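Long-range contact in farnesyl pyrophosphate synthetase (PDB 5H9D), which probably makes heptaprenyl diphosphate as the catalytic subunit of a magnesium-dependent trans-prenyltransferase of the FPP/GGPP synthase family: residues Gln63-Ala77 and Leu113-Lys125. Sequence-based numbering, arbitrary orientation.
Sequences QTYQVAVALELIHMA and LLALGLEHLMAVK
H120 and L73 illustrate how two antiparallel helices interlock, each entering a hole on the other. The imidazole of H120 lies among Q66, V69, A70 and L73, with L73 CD1 over one face toward the rim, 4.2 Å from H120 CD2. H120 ND1 gives Q66 OE1 a weak, strongly bent hydrogen bond (2.9 Å, 122° at the hydrogen), the amide and ring planes being only 18° apart. L73 in turn sits among L113, L116, G117 and H120; with L73 CG anti to its own carbonyl carbon, the branch carries CD1 to 3.8 Å from L116 CB. Between these knobs the backbones draw closest at A70 and G117, whose CA atoms are 4.4 Å apart, and L121 CG lies 3.8 Å from A70 CB. L113 and L114 pack on A77 at one end, while at the other V67 CG2 meets CG2 of V124, the last residue of the type I turn that starts at L121.

Further out, Q66 NE2 is hydrogen-bonded to E62 OE2, which orients the amide whose oxygen meets H120. Helix 6-20 touches V69 and L73, and L121 also packs on Y82 of the partner subunit 1 chain. Helices 62-85 and 103-121, their segment axes 7.9 Å apart at 160°, thus form an antiparallel knobs-into-holes pair within the all-helical fold of trans-prenyl diphosphate synthases.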
loop_
_atom_site.group_PDB
_atom_site.type_symbol
_atom_site.label_atom_id
_atom_site.label_comp_id
_atom_site.label_asym_id
_atom_site.label_seq_id
_atom_site.Cartn_x
_atom_site.Cartn_y
_atom_site.Cartn_z
ATOM N N GLN A 63 19.030 -11.620 1.896
ATOM C CA GLN A 63 17.685 -11.836 1.393
ATOM C C GLN A 63 16.622 -11.432 2.410
ATOM O O GLN A 63 15.541 -10.978 2.023
ATOM C CB GLN A 63 17.481 -13.310 1.001
ATOM C CG GLN A 63 16.010 -13.675 0.838
ATOM C CD GLN A 63 15.772 -15.047 0.271
ATOM O OE1 GLN A 63 14.639 -15.505 0.204
ATOM N NE2 GLN A 63 16.826 -15.701 -0.157
ATOM N N THR A 64 16.912 -11.603 3.701
ATOM C CA THR A 64 15.916 -11.256 4.709
ATOM C C THR A 64 15.940 -9.753 4.973
ATOM O O THR A 64 14.916 -9.168 5.285
ATOM C CB THR A 64 16.093 -12.055 6.041
ATOM O OG1 THR A 64 17.263 -11.600 6.713
ATOM C CG2 THR A 64 16.258 -13.547 5.791
ATOM N N TYR A 65 17.099 -9.119 4.828
ATOM C CA TYR A 65 17.174 -7.677 5.009
ATOM C C TYR A 65 16.457 -7.020 3.863
ATOM O O TYR A 65 15.926 -5.917 4.018
ATOM C CB TYR A 65 18.599 -7.182 4.971
ATOM C CG TYR A 65 19.359 -7.431 6.223
ATOM C CD1 TYR A 65 18.973 -6.847 7.422
ATOM C CD2 TYR A 65 20.451 -8.280 6.221
ATOM C CE1 TYR A 65 19.652 -7.110 8.596
ATOM C CE2 TYR A 65 21.143 -8.553 7.400
ATOM C CZ TYR A 65 20.733 -7.971 8.577
ATOM O OH TYR A 65 21.390 -8.298 9.734
ATOM N N GLN A 66 16.467 -7.673 2.697
ATOM C CA GLN A 66 15.809 -7.100 1.542
ATOM C C GLN A 66 14.284 -7.176 1.679
ATOM O O GLN A 66 13.561 -6.282 1.226
ATOM C CB GLN A 66 16.273 -7.784 0.254
ATOM C CG GLN A 66 17.737 -7.515 -0.155
ATOM C CD GLN A 66 18.042 -6.042 -0.409
ATOM O OE1 GLN A 66 17.324 -5.366 -1.145
ATOM N NE2 GLN A 66 19.121 -5.544 0.193
ATOM N N VAL A 67 13.772 -8.220 2.316
ATOM C CA VAL A 67 12.325 -8.289 2.461
ATOM C C VAL A 67 11.908 -7.262 3.516
ATOM O O VAL A 67 10.847 -6.657 3.448
ATOM C CB VAL A 67 11.855 -9.726 2.837
ATOM C CG1 VAL A 67 10.342 -9.779 2.905
ATOM C CG2 VAL A 67 12.324 -10.689 1.777
ATOM N N ALA A 68 12.783 -7.052 4.475
ATOM C CA ALA A 68 12.544 -6.066 5.526
ATOM C C ALA A 68 12.450 -4.653 4.907
ATOM O O ALA A 68 11.523 -3.900 5.224
ATOM C CB ALA A 68 13.673 -6.147 6.579
ATOM N N VAL A 69 13.403 -4.317 4.021
ATOM C CA VAL A 69 13.435 -3.038 3.315
ATOM C C VAL A 69 12.157 -2.907 2.462
ATOM O O VAL A 69 11.517 -1.861 2.433
ATOM C CB VAL A 69 14.716 -2.938 2.420
ATOM C CG1 VAL A 69 14.572 -1.847 1.416
ATOM C CG2 VAL A 69 15.941 -2.632 3.280
ATOM N N ALA A 70 11.769 -3.981 1.787
ATOM C CA ALA A 70 10.552 -3.955 0.971
ATOM C C ALA A 70 9.311 -3.704 1.809
ATOM O O ALA A 70 8.472 -2.899 1.426
ATOM C CB ALA A 70 10.378 -5.277 0.197
ATOM N N LEU A 71 9.181 -4.393 2.936
ATOM C CA LEU A 71 8.004 -4.212 3.783
ATOM C C LEU A 71 7.841 -2.775 4.291
ATOM O O LEU A 71 6.716 -2.243 4.318
ATOM C CB LEU A 71 8.051 -5.162 4.986
ATOM C CG LEU A 71 7.434 -6.552 4.892
ATOM C CD1 LEU A 71 5.925 -6.376 4.984
ATOM C CD2 LEU A 71 7.855 -7.263 3.602
ATOM N N GLU A 72 8.945 -2.143 4.699
ATOM C CA GLU A 72 8.855 -0.784 5.215
ATOM C C GLU A 72 8.530 0.192 4.094
ATOM O O GLU A 72 7.871 1.183 4.319
ATOM C CB GLU A 72 10.155 -0.405 5.920
ATOM C CG GLU A 72 10.086 0.811 6.835
ATOM C CD GLU A 72 9.053 0.698 7.941
ATOM O OE1 GLU A 72 8.536 -0.414 8.147
ATOM O OE2 GLU A 72 8.745 1.715 8.610
ATOM N N LEU A 73 8.977 -0.092 2.874
ATOM C CA LEU A 73 8.697 0.798 1.747
ATOM C C LEU A 73 7.211 0.726 1.347
ATOM O O LEU A 73 6.624 1.744 0.999
ATOM C CB LEU A 73 9.606 0.455 0.557
ATOM C CG LEU A 73 11.128 0.677 0.628
ATOM C CD1 LEU A 73 11.862 0.048 -0.552
ATOM C CD2 LEU A 73 11.424 2.154 0.655
ATOM N N ILE A 74 6.607 -0.470 1.406
ATOM C CA ILE A 74 5.190 -0.644 1.077
ATOM C C ILE A 74 4.358 0.026 2.196
ATOM O O ILE A 74 3.345 0.691 1.940
ATOM C CB ILE A 74 4.799 -2.172 0.946
ATOM C CG1 ILE A 74 5.386 -2.756 -0.345
ATOM C CG2 ILE A 74 3.276 -2.336 0.884
ATOM C CD1 ILE A 74 5.610 -4.267 -0.306
ATOM N N HIS A 75 4.786 -0.173 3.437
ATOM C CA HIS A 75 4.139 0.454 4.579
ATOM C C HIS A 75 4.096 1.987 4.380
ATOM O O HIS A 75 3.048 2.636 4.536
ATOM C CB HIS A 75 4.933 0.111 5.828
ATOM C CG HIS A 75 4.429 0.768 7.069
ATOM N ND1 HIS A 75 3.083 0.908 7.344
ATOM C CD2 HIS A 75 5.091 1.304 8.122
ATOM C CE1 HIS A 75 2.939 1.503 8.514
ATOM N NE2 HIS A 75 4.141 1.754 9.005
ATOM N N MET A 76 5.257 2.547 4.036
ATOM C CA MET A 76 5.434 3.973 3.775
ATOM C C MET A 76 4.577 4.452 2.601
ATOM O O MET A 76 3.976 5.532 2.656
ATOM C CB MET A 76 6.885 4.273 3.450
ATOM C CG MET A 76 7.849 4.142 4.583
ATOM S SD MET A 76 9.582 4.183 3.997
ATOM C CE MET A 76 9.879 5.934 3.838
ATOM N N ALA A 77 4.532 3.683 1.523
ATOM C CA ALA A 77 3.698 4.116 0.411
ATOM C C ALA A 77 2.274 4.290 0.960
ATOM O O ALA A 77 1.602 5.273 0.688
ATOM C CB ALA A 77 3.726 3.069 -0.760
ATOM N N LEU A 113 7.548 4.768 -3.913
ATOM C CA LEU A 113 7.832 3.917 -2.758
ATOM C C LEU A 113 7.361 2.507 -2.970
ATOM O O LEU A 113 8.015 1.542 -2.575
ATOM C CB LEU A 113 7.186 4.517 -1.472
ATOM C CG LEU A 113 7.836 5.832 -0.999
ATOM C CD1 LEU A 113 7.176 6.425 0.205
ATOM C CD2 LEU A 113 9.280 5.540 -0.671
ATOM N N LEU A 114 6.210 2.395 -3.606
ATOM C CA LEU A 114 5.602 1.109 -3.874
ATOM C C LEU A 114 6.391 0.359 -4.947
ATOM O O LEU A 114 6.631 -0.829 -4.811
ATOM C CB LEU A 114 4.193 1.350 -4.352
ATOM C CG LEU A 114 3.148 0.316 -4.053
ATOM C CD1 LEU A 114 2.859 0.355 -2.561
ATOM C CD2 LEU A 114 1.897 0.649 -4.893
ATOM N N ALA A 115 6.791 1.055 -6.013
ATOM C CA ALA A 115 7.544 0.404 -7.084
ATOM C C ALA A 115 8.850 -0.172 -6.556
ATOM O O ALA A 115 9.261 -1.271 -6.958
ATOM C CB ALA A 115 7.835 1.399 -8.228
ATOM N N LEU A 116 9.500 0.586 -5.664
ATOM C CA LEU A 116 10.761 0.165 -5.064
ATOM C C LEU A 116 10.512 -1.094 -4.238
ATOM O O LEU A 116 11.342 -2.002 -4.203
ATOM C CB LEU A 116 11.316 1.262 -4.154
ATOM C CG LEU A 116 11.890 2.556 -4.737
ATOM C CD1 LEU A 116 12.243 3.535 -3.575
ATOM C CD2 LEU A 116 13.093 2.212 -5.638
ATOM N N GLY A 117 9.369 -1.137 -3.559
ATOM C CA GLY A 117 9.034 -2.301 -2.761
ATOM C C GLY A 117 8.999 -3.544 -3.634
ATOM O O GLY A 117 9.475 -4.602 -3.222
ATOM N N LEU A 118 8.436 -3.414 -4.842
ATOM C CA LEU A 118 8.379 -4.541 -5.787
ATOM C C LEU A 118 9.771 -4.928 -6.275
ATOM O O LEU A 118 10.064 -6.106 -6.460
ATOM C CB LEU A 118 7.505 -4.215 -6.994
ATOM C CG LEU A 118 5.999 -4.103 -6.753
ATOM C CD1 LEU A 118 5.305 -4.509 -8.051
ATOM C CD2 LEU A 118 5.528 -4.991 -5.561
ATOM N N GLU A 119 10.624 -3.935 -6.489
ATOM C CA GLU A 119 11.980 -4.209 -6.924
ATOM C C GLU A 119 12.643 -5.047 -5.853
ATOM O O GLU A 119 13.309 -6.034 -6.155
ATOM C CB GLU A 119 12.802 -2.935 -7.052
ATOM C CG GLU A 119 12.708 -2.164 -8.332
ATOM C CD GLU A 119 13.789 -1.075 -8.376
ATOM O OE1 GLU A 119 13.713 -0.179 -9.257
ATOM O OE2 GLU A 119 14.721 -1.132 -7.515
ATOM N N HIS A 120 12.461 -4.643 -4.598
ATOM C CA HIS A 120 13.092 -5.342 -3.494
ATOM C C HIS A 120 12.548 -6.732 -3.143
ATOM O O HIS A 120 13.255 -7.540 -2.550
ATOM C CB HIS A 120 13.128 -4.432 -2.268
ATOM C CG HIS A 120 14.136 -3.330 -2.373
ATOM N ND1 HIS A 120 15.286 -3.291 -1.608
ATOM C CD2 HIS A 120 14.186 -2.245 -3.178
ATOM C CE1 HIS A 120 15.997 -2.230 -1.940
ATOM N NE2 HIS A 120 15.353 -1.578 -2.892
ATOM N N LEU A 121 11.315 -7.023 -3.527
ATOM C CA LEU A 121 10.745 -8.335 -3.251
ATOM C C LEU A 121 11.262 -9.371 -4.242
ATOM O O LEU A 121 11.118 -10.569 -4.000
ATOM C CB LEU A 121 9.225 -8.290 -3.334
ATOM C CG LEU A 121 8.553 -7.708 -2.103
ATOM C CD1 LEU A 121 7.060 -7.462 -2.367
ATOM C CD2 LEU A 121 8.755 -8.667 -0.962
ATOM N N MET A 122 11.856 -8.912 -5.348
ATOM C CA MET A 122 12.385 -9.831 -6.366
ATOM C C MET A 122 13.660 -10.500 -5.871
ATOM O O MET A 122 14.373 -11.147 -6.649
ATOM C CB MET A 122 12.682 -9.109 -7.691
ATOM C CG MET A 122 14.108 -8.541 -7.807
ATOM C CE MET A 122 14.714 -9.161 -10.452
ATOM N N ALA A 123 13.950 -10.313 -4.582
ATOM C CA ALA A 123 15.116 -10.910 -3.943
ATOM C C ALA A 123 14.625 -12.225 -3.345
ATOM O O ALA A 123 15.403 -13.091 -2.955
ATOM C CB ALA A 123 15.660 -9.989 -2.857
ATOM N N VAL A 124 13.315 -12.360 -3.248
ATOM C CA VAL A 124 12.735 -13.588 -2.757
ATOM C C VAL A 124 12.666 -14.384 -4.058
ATOM O O VAL A 124 12.455 -13.803 -5.126
ATOM C CB VAL A 124 11.318 -13.355 -2.204
ATOM C CG1 VAL A 124 10.716 -14.676 -1.736
ATOM C CG2 VAL A 124 11.368 -12.353 -1.060
ATOM N N LYS A 125 12.841 -15.698 -3.979
ATOM C CA LYS A 125 12.838 -16.523 -5.184
ATOM C C LYS A 125 11.583 -17.372 -5.362
ATOM O O LYS A 125 11.195 -17.693 -6.485
ATOM C CB LYS A 125 14.086 -17.418 -5.190
ATOM C CG LYS A 125 15.391 -16.686 -4.805
ATOM C CD LYS A 125 15.467 -16.393 -3.285
ATOM C CE LYS A 125 15.711 -17.653 -2.437
ATOM N NZ LYS A 125 17.138 -18.138 -2.433
#